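Local coordinates for protein xyloglucan-specific endo-beta-1,4-glucanase BoGH5A (Bacteroides ovatus, PDB 3ZMR) that hydrolyses internal beta-1,4-glucosidic linkages of the xyloglucan backbone with retention of configuration, releasing xyloglucan oligosaccharides, at residues Phe168-Ile173 and Tyr210-Ile215. Residues are numbered along the deposited sequence; the frame is centred on the assembly and turned at random.
Sequences FDVVRI and YVIINI
Four backbone hydrogen bonds join strand 170-173, with D169 just before it, to strand 210-214, parallel with segment axes 16° apart. Y210 N donates to D169 O (2.9 Å) and Y210 O accepts from V171 N; I212 N donates to V171 O (3.0 Å) and I212 O accepts from I173 N, the last bond being the straightest, 172° at the hydrogen.

At the C-terminal end the polar side chains meet without bonding directly: R172 NH2 and N214 ND2, both donors, stand 3.4 Å apart, with guanidinium and amide planes 79° to each other. A water accepts from both, 2.9 Å from R172 NH2 and in the guanidinium plane. R172, CG anti to the backbone N and chain extended to NE, sends NH1 to E395, the probable nucleophile, and N127, NE to E334, and NH2 also to substrate-binding N261, consistent with a second-shell role. N214 OD1 accepts from V175 N, and ND2 also bonds H216 ND1.

V170 CG1 meets I212 CD1 (3.9 Å) on the face bearing R172; V171 and V211 lie side by side on the other, against helix 191-206. Within the eight-stranded TIM barrel, strand 170-173 lies between 125-127 and 210-214, and 210-214 between 170-173 and 255-258.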
loop_
_atom_site.group_PDB
_atom_site.type_symbol
_atom_site.label_atom_id
_atom_site.label_comp_id
_atom_site.label_asym_id
_atom_site.label_seq_id
_atom_site.Cartn_x
_atom_site.Cartn_y
_atom_site.Cartn_z
ATOM N N PHE A 168 -4.930 -6.781 20.963
ATOM C CA PHE A 168 -4.691 -6.163 19.655
ATOM C C PHE A 168 -4.787 -4.657 19.789
ATOM O O PHE A 168 -5.660 -4.146 20.478
ATOM C CB PHE A 168 -5.696 -6.645 18.634
ATOM C CG PHE A 168 -5.601 -8.104 18.355
ATOM C CD1 PHE A 168 -4.592 -8.582 17.554
ATOM C CD2 PHE A 168 -6.491 -9.009 18.924
ATOM C CE1 PHE A 168 -4.487 -9.922 17.275
ATOM C CE2 PHE A 168 -6.383 -10.365 18.635
ATOM C CZ PHE A 168 -5.385 -10.819 17.812
ATOM N N ASP A 169 -3.918 -3.960 19.060
ATOM C CA ASP A 169 -3.942 -2.504 19.091
ATOM C C ASP A 169 -4.337 -1.810 17.786
ATOM O O ASP A 169 -4.484 -0.594 17.761
ATOM C CB ASP A 169 -2.627 -1.971 19.621
ATOM C CG ASP A 169 -2.444 -2.291 21.116
ATOM O OD1 ASP A 169 -3.403 -2.136 21.944
ATOM O OD2 ASP A 169 -1.365 -2.734 21.458
ATOM N N VAL A 170 -4.502 -2.590 16.716
ATOM C CA VAL A 170 -4.846 -2.069 15.377
ATOM C C VAL A 170 -5.957 -2.904 14.764
ATOM O O VAL A 170 -5.934 -4.128 14.862
ATOM C CB VAL A 170 -3.649 -2.165 14.386
ATOM C CG1 VAL A 170 -3.987 -1.539 13.031
ATOM C CG2 VAL A 170 -2.404 -1.550 14.949
ATOM N N VAL A 171 -6.883 -2.250 14.096
ATOM C CA VAL A 171 -7.864 -2.950 13.255
ATOM C C VAL A 171 -7.797 -2.360 11.845
ATOM O O VAL A 171 -7.760 -1.130 11.674
ATOM C CB VAL A 171 -9.298 -2.916 13.828
ATOM C CG1 VAL A 171 -9.868 -1.508 13.961
ATOM C CG2 VAL A 171 -10.232 -3.799 13.023
ATOM N N ARG A 172 -7.698 -3.235 10.847
ATOM C CA ARG A 172 -7.881 -2.857 9.447
ATOM C C ARG A 172 -9.310 -3.192 9.054
ATOM O O ARG A 172 -9.797 -4.307 9.306
ATOM C CB ARG A 172 -6.879 -3.607 8.561
ATOM C CG ARG A 172 -6.998 -3.333 7.067
ATOM C CD ARG A 172 -5.816 -3.899 6.334
ATOM N NE ARG A 172 -5.788 -3.754 4.886
ATOM C CZ ARG A 172 -6.192 -4.685 4.018
ATOM N NH1 ARG A 172 -6.791 -5.795 4.420
ATOM N NH2 ARG A 172 -5.998 -4.519 2.717
ATOM N N ILE A 173 -9.988 -2.182 8.510
ATOM C CA ILE A 173 -11.379 -2.234 8.064
ATOM C C ILE A 173 -11.373 -2.057 6.550
ATOM O O ILE A 173 -11.341 -0.923 6.054
ATOM C CB ILE A 173 -12.249 -1.171 8.752
ATOM C CG1 ILE A 173 -12.145 -1.274 10.269
ATOM C CG2 ILE A 173 -13.700 -1.278 8.294
ATOM C CD1 ILE A 173 -12.957 -0.249 11.049
ATOM N N TYR A 210 -5.963 1.732 16.982
ATOM C CA TYR A 210 -5.620 2.302 15.677
ATOM C C TYR A 210 -6.549 1.721 14.643
ATOM O O TYR A 210 -6.889 0.536 14.709
ATOM C CB TYR A 210 -4.168 2.020 15.294
ATOM C CG TYR A 210 -3.137 2.811 16.075
ATOM C CD1 TYR A 210 -2.682 4.029 15.617
ATOM C CD2 TYR A 210 -2.585 2.302 17.243
ATOM C CE1 TYR A 210 -1.725 4.747 16.305
ATOM C CE2 TYR A 210 -1.654 3.025 17.955
ATOM C CZ TYR A 210 -1.236 4.263 17.476
ATOM O OH TYR A 210 -0.285 4.990 18.168
ATOM N N VAL A 211 -6.931 2.538 13.658
ATOM C CA VAL A 211 -7.875 2.132 12.616
ATOM C C VAL A 211 -7.290 2.443 11.250
ATOM O O VAL A 211 -6.811 3.551 11.039
ATOM C CB VAL A 211 -9.244 2.806 12.766
ATOM C CG1 VAL A 211 -10.166 2.400 11.631
ATOM C CG2 VAL A 211 -9.826 2.469 14.155
ATOM N N ILE A 212 -7.314 1.478 10.350
ATOM C CA ILE A 212 -6.956 1.631 8.963
ATOM C C ILE A 212 -8.199 1.415 8.094
ATOM O O ILE A 212 -8.861 0.367 8.224
ATOM C CB ILE A 212 -5.873 0.618 8.540
ATOM C CG1 ILE A 212 -4.570 0.780 9.320
ATOM C CG2 ILE A 212 -5.610 0.714 7.043
ATOM C CD1 ILE A 212 -3.673 -0.445 9.307
ATOM N N ILE A 213 -8.551 2.375 7.247
ATOM C CA ILE A 213 -9.601 2.193 6.223
ATOM C C ILE A 213 -8.971 2.256 4.840
ATOM O O ILE A 213 -8.010 3.007 4.623
ATOM C CB ILE A 213 -10.752 3.203 6.346
ATOM C CG1 ILE A 213 -10.266 4.650 6.259
ATOM C CG2 ILE A 213 -11.527 2.941 7.632
ATOM C CD1 ILE A 213 -11.393 5.664 6.227
ATOM N N ASN A 214 -9.495 1.489 3.903
ATOM C CA ASN A 214 -9.001 1.472 2.540
ATOM C C ASN A 214 -10.136 1.632 1.530
ATOM O O ASN A 214 -11.288 1.891 1.890
ATOM C CB ASN A 214 -8.150 0.238 2.279
ATOM C CG ASN A 214 -8.960 -1.019 2.032
ATOM O OD1 ASN A 214 -10.193 -1.019 2.097
ATOM N ND2 ASN A 214 -8.267 -2.116 1.824
ATOM N N ILE A 215 -9.785 1.552 0.254
ATOM C CA ILE A 215 -10.735 1.161 -0.808
ATOM C C ILE A 215 -10.257 -0.227 -1.261
ATOM O O ILE A 215 -9.135 -0.392 -1.714
ATOM C CB ILE A 215 -10.780 2.143 -1.992
ATOM C CG1 ILE A 215 -11.191 3.549 -1.550
ATOM C CG2 ILE A 215 -11.773 1.597 -3.025
ATOM C CD1 ILE A 215 -11.107 4.553 -2.675
HETATM O O HOH W 1 -5.120 -1.881 1.890
#